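Local coordinates for protein geranyltranstransferase (Enterococcus faecalis, PDB 3P8L) that probably joins isopentenyl diphosphate to geranyl diphosphate, with magnesium as cofactor, to make farnesyl diphosphate and release diphosphate, at residues R37-K51 and R103-T116. Residues are numbered along the deposited sequence; the frame is centred on the assembly and turned at random. Where two conformers were deposited one is given.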
loop_
_atom_site.group_PDB
_atom_site.type_symbol
_atom_site.label_atom_id
_atom_site.label_comp_id
_atom_site.label_asym_id
_atom_site.label_seq_id
_atom_site.Cartn_x
_atom_site.Cartn_y
_atom_site.Cartn_z
ATOM N N ARG A 37 -16.436 -10.148 -4.996
ATOM C CA ARG A 37 -15.740 -11.203 -4.255
ATOM C C ARG A 37 -14.568 -10.665 -3.434
ATOM O O ARG A 37 -14.394 -11.060 -2.272
ATOM C CB ARG A 37 -15.233 -12.298 -5.192
ATOM C CG ARG A 37 -14.309 -13.302 -4.478
ATOM C CD ARG A 37 -13.798 -14.346 -5.429
ATOM N NE ARG A 37 -13.064 -15.408 -4.749
ATOM C CZ ARG A 37 -13.652 -16.507 -4.262
ATOM N NH1 ARG A 37 -14.961 -16.658 -4.376
ATOM N NH2 ARG A 37 -12.948 -17.455 -3.664
ATOM N N LEU A 38 -13.774 -9.783 -4.054
ATOM C CA LEU A 38 -12.680 -9.097 -3.375
ATOM C C LEU A 38 -13.204 -8.325 -2.163
ATOM O O LEU A 38 -12.670 -8.460 -1.060
ATOM C CB LEU A 38 -11.941 -8.165 -4.341
ATOM C CG LEU A 38 -10.752 -7.450 -3.693
ATOM C CD1 LEU A 38 -9.590 -8.436 -3.422
ATOM C CD2 LEU A 38 -10.305 -6.222 -4.517
ATOM N N LYS A 39 -14.261 -7.542 -2.389
ATOM C CA LYS A 39 -14.991 -6.826 -1.341
ATOM C C LYS A 39 -15.409 -7.730 -0.170
ATOM O O LYS A 39 -15.122 -7.443 0.988
ATOM C CB LYS A 39 -16.214 -6.147 -1.951
ATOM C CG LYS A 39 -17.081 -5.372 -0.965
ATOM C CD LYS A 39 -18.441 -5.002 -1.576
ATOM C CE LYS A 39 -18.275 -4.031 -2.755
ATOM N NZ LYS A 39 -19.594 -3.629 -3.333
ATOM N N GLU A 40 -16.039 -8.858 -0.477
ATOM C CA GLU A 40 -16.482 -9.790 0.575
ATOM C C GLU A 40 -15.344 -10.427 1.352
ATOM O O GLU A 40 -15.450 -10.668 2.551
ATOM C CB GLU A 40 -17.347 -10.899 -0.024
ATOM C CG GLU A 40 -18.765 -10.465 -0.267
ATOM C CD GLU A 40 -19.518 -11.471 -1.115
ATOM O OE1 GLU A 40 -19.364 -12.679 -0.838
ATOM O OE2 GLU A 40 -20.231 -11.062 -2.061
ATOM N N ALA A 41 -14.249 -10.686 0.665
ATOM C CA ALA A 41 -13.109 -11.302 1.314
ATOM C C ALA A 41 -12.422 -10.317 2.273
ATOM O O ALA A 41 -12.047 -10.686 3.401
ATOM C CB ALA A 41 -12.154 -11.829 0.275
ATOM N N MET A 42 -12.327 -9.057 1.852
ATOM C CA MET A 42 -11.797 -7.999 2.722
ATOM C C MET A 42 -12.723 -7.781 3.917
ATOM O O MET A 42 -12.259 -7.703 5.053
ATOM C CB MET A 42 -11.551 -6.696 1.924
ATOM C CG MET A 42 -10.400 -6.816 0.911
ATOM S SD MET A 42 -9.897 -5.402 -0.127
ATOM C CE MET A 42 -11.453 -5.110 -0.925
ATOM N N LEU A 43 -14.031 -7.687 3.664
ATOM C CA LEU A 43 -15.006 -7.512 4.747
ATOM C C LEU A 43 -14.997 -8.709 5.697
ATOM O O LEU A 43 -15.195 -8.553 6.891
ATOM C CB LEU A 43 -16.423 -7.296 4.206
ATOM C CG LEU A 43 -16.821 -5.985 3.520
ATOM C CD1 LEU A 43 -18.251 -6.069 2.947
ATOM C CD2 LEU A 43 -16.719 -4.797 4.481
ATOM N N TYR A 44 -14.764 -9.914 5.174
ATOM C CA TYR A 44 -14.682 -11.073 6.054
ATOM C C TYR A 44 -13.630 -10.861 7.148
ATOM O O TYR A 44 -13.922 -11.028 8.343
ATOM C CB TYR A 44 -14.374 -12.358 5.277
ATOM C CG TYR A 44 -14.119 -13.535 6.196
ATOM C CD1 TYR A 44 -15.184 -14.206 6.800
ATOM C CD2 TYR A 44 -12.829 -13.995 6.432
ATOM C CE1 TYR A 44 -14.969 -15.300 7.645
ATOM C CE2 TYR A 44 -12.589 -15.075 7.298
ATOM C CZ TYR A 44 -13.682 -15.719 7.901
ATOM O OH TYR A 44 -13.496 -16.792 8.741
ATOM N N SER A 45 -12.432 -10.460 6.740
ATOM C CA SER A 45 -11.317 -10.332 7.665
ATOM C C SER A 45 -11.466 -9.146 8.616
ATOM O O SER A 45 -10.969 -9.197 9.734
ATOM C CB SER A 45 -10.003 -10.227 6.909
ATOM O OG SER A 45 -9.668 -11.461 6.300
ATOM N N ILE A 46 -12.141 -8.092 8.164
ATOM C CA ILE A 46 -12.522 -6.980 9.046
ATOM C C ILE A 46 -13.552 -7.429 10.102
ATOM O O ILE A 46 -13.343 -7.222 11.314
ATOM C CB ILE A 46 -13.049 -5.764 8.226
ATOM C CG1 ILE A 46 -11.916 -5.121 7.439
ATOM C CG2 ILE A 46 -13.694 -4.703 9.128
ATOM C CD1 ILE A 46 -12.420 -4.325 6.277
ATOM N N HIS A 47 -14.616 -8.081 9.670
ATOM C CA HIS A 47 -15.711 -8.507 10.535
ATOM C C HIS A 47 -15.388 -9.645 11.486
ATOM O O HIS A 47 -16.126 -9.919 12.392
ATOM C CB HIS A 47 -16.899 -8.940 9.716
ATOM C CG HIS A 47 -17.668 -7.819 9.115
ATOM N ND1 HIS A 47 -17.962 -6.664 9.795
ATOM C CD2 HIS A 47 -18.229 -7.690 7.895
ATOM C CE1 HIS A 47 -18.657 -5.867 9.014
ATOM N NE2 HIS A 47 -18.835 -6.468 7.857
ATOM N N ALA A 48 -14.291 -10.316 11.266
ATOM C CA ALA A 48 -13.845 -11.369 12.180
ATOM C C ALA A 48 -13.390 -10.755 13.521
ATOM O O ALA A 48 -13.184 -11.462 14.515
ATOM C CB ALA A 48 -12.724 -12.193 11.535
ATOM N N GLY A 49 -13.251 -9.431 13.522
ATOM C CA GLY A 49 -12.968 -8.661 14.719
ATOM C C GLY A 49 -11.508 -8.729 15.122
ATOM O O GLY A 49 -10.666 -9.221 14.381
ATOM N N GLY A 50 -11.225 -8.224 16.315
ATOM C CA GLY A 50 -9.874 -8.183 16.862
ATOM C C GLY A 50 -9.941 -7.217 18.023
ATOM O O GLY A 50 -11.000 -6.642 18.288
ATOM N N LYS A 51 -8.823 -7.026 18.717
ATOM C CA LYS A 51 -8.805 -6.079 19.837
ATOM C C LYS A 51 -8.854 -4.622 19.389
ATOM O O LYS A 51 -9.149 -3.758 20.202
ATOM C CB LYS A 51 -7.584 -6.310 20.744
ATOM C CG LYS A 51 -7.472 -7.737 21.299
ATOM C CD LYS A 51 -6.595 -7.803 22.549
ATOM C CE LYS A 51 -5.104 -7.595 22.252
ATOM N NZ LYS A 51 -4.349 -8.873 22.110
ATOM N N ARG A 103 -8.866 -16.161 15.762
ATOM C CA ARG A 103 -10.018 -15.702 16.549
ATOM C C ARG A 103 -11.157 -16.733 16.515
ATOM O O ARG A 103 -12.333 -16.379 16.373
ATOM C CB ARG A 103 -10.502 -14.351 16.012
ATOM C CG ARG A 103 -11.039 -13.426 17.050
ATOM C CD ARG A 103 -10.241 -12.136 17.119
ATOM N NE ARG A 103 -10.644 -11.343 18.278
ATOM C CZ ARG A 103 -11.803 -10.694 18.391
ATOM N NH1 ARG A 103 -12.699 -10.720 17.413
ATOM N NH2 ARG A 103 -12.062 -10.005 19.490
ATOM N N GLY A 104 -10.785 -18.009 16.585
ATOM C CA GLY A 104 -11.732 -19.135 16.499
ATOM C C GLY A 104 -12.484 -19.299 15.176
ATOM O O GLY A 104 -13.401 -20.114 15.091
ATOM N N LYS A 105 -12.090 -18.521 14.161
ATOM C CA LYS A 105 -12.732 -18.545 12.849
ATOM C C LYS A 105 -11.695 -18.888 11.765
ATOM O O LYS A 105 -10.511 -18.647 11.946
ATOM C CB LYS A 105 -13.438 -17.209 12.582
ATOM C CG LYS A 105 -14.760 -17.052 13.341
ATOM C CD LYS A 105 -15.394 -15.666 13.166
ATOM C CE LYS A 105 -15.412 -15.223 11.705
ATOM N NZ LYS A 105 -16.465 -14.196 11.425
ATOM N N PRO A 106 -12.134 -19.503 10.638
ATOM C CA PRO A 106 -11.133 -19.791 9.611
ATOM C C PRO A 106 -10.501 -18.534 9.027
ATOM O O PRO A 106 -11.158 -17.493 8.918
ATOM C CB PRO A 106 -11.930 -20.516 8.522
ATOM C CG PRO A 106 -13.359 -20.216 8.812
ATOM C CD PRO A 106 -13.454 -20.043 10.264
ATOM N N THR A 107 -9.244 -18.662 8.648
ATOM C CA THR A 107 -8.462 -17.565 8.102
ATOM C C THR A 107 -8.921 -17.292 6.690
ATOM O O THR A 107 -9.620 -18.126 6.084
ATOM C CB THR A 107 -6.968 -17.860 8.158
ATOM O OG1 THR A 107 -6.741 -19.196 7.712
ATOM C CG2 THR A 107 -6.446 -17.724 9.599
ATOM N N ASN A 108 -8.565 -16.110 6.186
ATOM C CA ASN A 108 -9.020 -15.666 4.875
ATOM C C ASN A 108 -8.766 -16.673 3.727
ATOM O O ASN A 108 -9.678 -16.954 2.954
ATOM C CB ASN A 108 -8.441 -14.290 4.547
ATOM C CG ASN A 108 -9.174 -13.616 3.418
ATOM O OD1 ASN A 108 -9.114 -14.074 2.286
ATOM N ND2 ASN A 108 -9.865 -12.507 3.714
ATOM N N HIS A 109 -7.553 -17.215 3.634
ATOM C CA HIS A 109 -7.225 -18.203 2.590
ATOM C C HIS A 109 -7.986 -19.521 2.717
ATOM O O HIS A 109 -8.230 -20.171 1.713
ATOM C CB HIS A 109 -5.717 -18.480 2.511
ATOM C CG HIS A 109 -5.124 -19.070 3.746
ATOM N ND1 HIS A 109 -4.780 -18.299 4.839
ATOM C CD2 HIS A 109 -4.742 -20.342 4.042
ATOM C CE1 HIS A 109 -4.228 -19.071 5.760
ATOM N NE2 HIS A 109 -4.196 -20.314 5.304
ATOM N N LYS A 110 -8.366 -19.892 3.944
ATOM C CA LYS A 110 -9.179 -21.094 4.193
ATOM C C LYS A 110 -10.595 -20.884 3.728
ATOM O O LYS A 110 -11.270 -21.828 3.301
ATOM C CB LYS A 110 -9.179 -21.478 5.680
ATOM C CG LYS A 110 -7.833 -21.991 6.184
ATOM C CD LYS A 110 -7.215 -23.010 5.240
ATOM C CE LYS A 110 -7.733 -24.414 5.517
ATOM N NZ LYS A 110 -6.958 -25.391 4.715
ATOM N N VAL A 111 -11.057 -19.639 3.786
ATOM C CA VAL A 111 -12.378 -19.372 3.266
ATOM C C VAL A 111 -12.391 -19.219 1.741
ATOM O O VAL A 111 -13.196 -19.883 1.070
ATOM C CB VAL A 111 -13.071 -18.201 4.002
ATOM C CG1 VAL A 111 -14.464 -17.983 3.495
ATOM C CG2 VAL A 111 -13.109 -18.470 5.480
ATOM N N PHE A 112 -11.496 -18.386 1.199
ATOM C CA PHE A 112 -11.640 -17.884 -0.168
ATOM C C PHE A 112 -10.595 -18.396 -1.149
ATOM O O PHE A 112 -10.658 -18.090 -2.344
ATOM C CB PHE A 112 -11.631 -16.344 -0.172
ATOM C CG PHE A 112 -12.794 -15.723 0.558
ATOM C CD1 PHE A 112 -14.047 -15.636 -0.043
ATOM C CD2 PHE A 112 -12.630 -15.229 1.848
ATOM C CE1 PHE A 112 -15.145 -15.060 0.632
ATOM C CE2 PHE A 112 -13.700 -14.666 2.544
ATOM C CZ PHE A 112 -14.974 -14.567 1.926
ATOM N N GLY A 113 -9.641 -19.171 -0.637
ATOM C CA GLY A 113 -8.499 -19.623 -1.396
ATOM C C GLY A 113 -7.372 -18.605 -1.278
ATOM O O GLY A 113 -7.602 -17.434 -0.917
ATOM N N GLU A 114 -6.162 -19.046 -1.608
ATOM C CA GLU A 114 -4.957 -18.237 -1.433
ATOM C C GLU A 114 -4.858 -17.024 -2.351
ATOM O O GLU A 114 -4.432 -15.956 -1.902
ATOM C CB GLU A 114 -3.692 -19.085 -1.538
ATOM C CG GLU A 114 -3.430 -19.913 -0.312
ATOM C CD GLU A 114 -2.308 -20.917 -0.528
ATOM O OE1 GLU A 114 -1.197 -20.517 -0.929
ATOM O OE2 GLU A 114 -2.541 -22.110 -0.282
ATOM N N ALA A 115 -5.280 -17.174 -3.602
ATOM C CA ALA A 115 -5.237 -16.055 -4.554
ATOM C C ALA A 115 -6.101 -14.881 -4.093
ATOM O O ALA A 115 -5.649 -13.737 -4.133
ATOM C CB ALA A 115 -5.646 -16.493 -5.946
ATOM N N THR A 116 -7.315 -15.179 -3.627
ATOM C CA THR A 116 -8.242 -14.162 -3.116
ATOM C C THR A 116 -7.693 -13.449 -1.852
ATOM O O THR A 116 -7.841 -12.245 -1.717
ATOM C CB THR A 116 -9.607 -14.757 -2.852
ATOM O OG1 THR A 116 -10.119 -15.326 -4.067
ATOM C CG2 THR A 116 -10.596 -13.682 -2.377
HETATM O O HOH W 1 -15.957 -12.200 9.611
#
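The carboxamide of Asn108 presents its ND2 to two acceptors on helix 36-47. One N-H of Asn108 ND2 runs nearly straight, in the amide plane, to Ser45 OG (2.8 Å, 171°); the bond from ND2 to the carbonyl O of Ala41 is weak and bent, and that oxygen also takes a weak helical bond from Ser45 N. A turn further back, the extended chain of Arg37, with CG anti to the backbone N (chi1 171°), brings its guanidinium to the junction between the short helix 108-112 and helix 114-133. There Arg37 NE donates to Thr116 OG1 (3.0 Å, 168°) and Arg37 NH2 to Phe112 O (2.7 Å), both acceptors near the guanidinium plane. Phe112 is the knob between these polar grips, set among Arg37, Glu40, Ala41 and Tyr44: Ala41 CB lies over one ring face, 3.9 Å from the centroid, while the ring edge turns toward the face of Tyr44 in an offset edge-to-face pair. Beyond it, Tyr44 OH points at Pro106 O, which lies at the ring edge and in its plane, but their 2.4 Å separation is shorter than a normal hydrogen bond and its exact length doubtful. A water donates to Tyr44 O and accepts from Lys105 NZ. Past His47, Arg103 NH1 donates to Ala48 O, in the carbonyl plane on a lone pair, although Arg103 is poorly ordered. The contact thus fastens helix 36-47 along strand 105-106, helix 108-112 and the start of helix 114-133. Ser45 also touches helix 71-92, Leu43 and Ile46 pack on helix 13-31, and Glu167 and Met163 of the second subunit lie against Arg37 and Thr116.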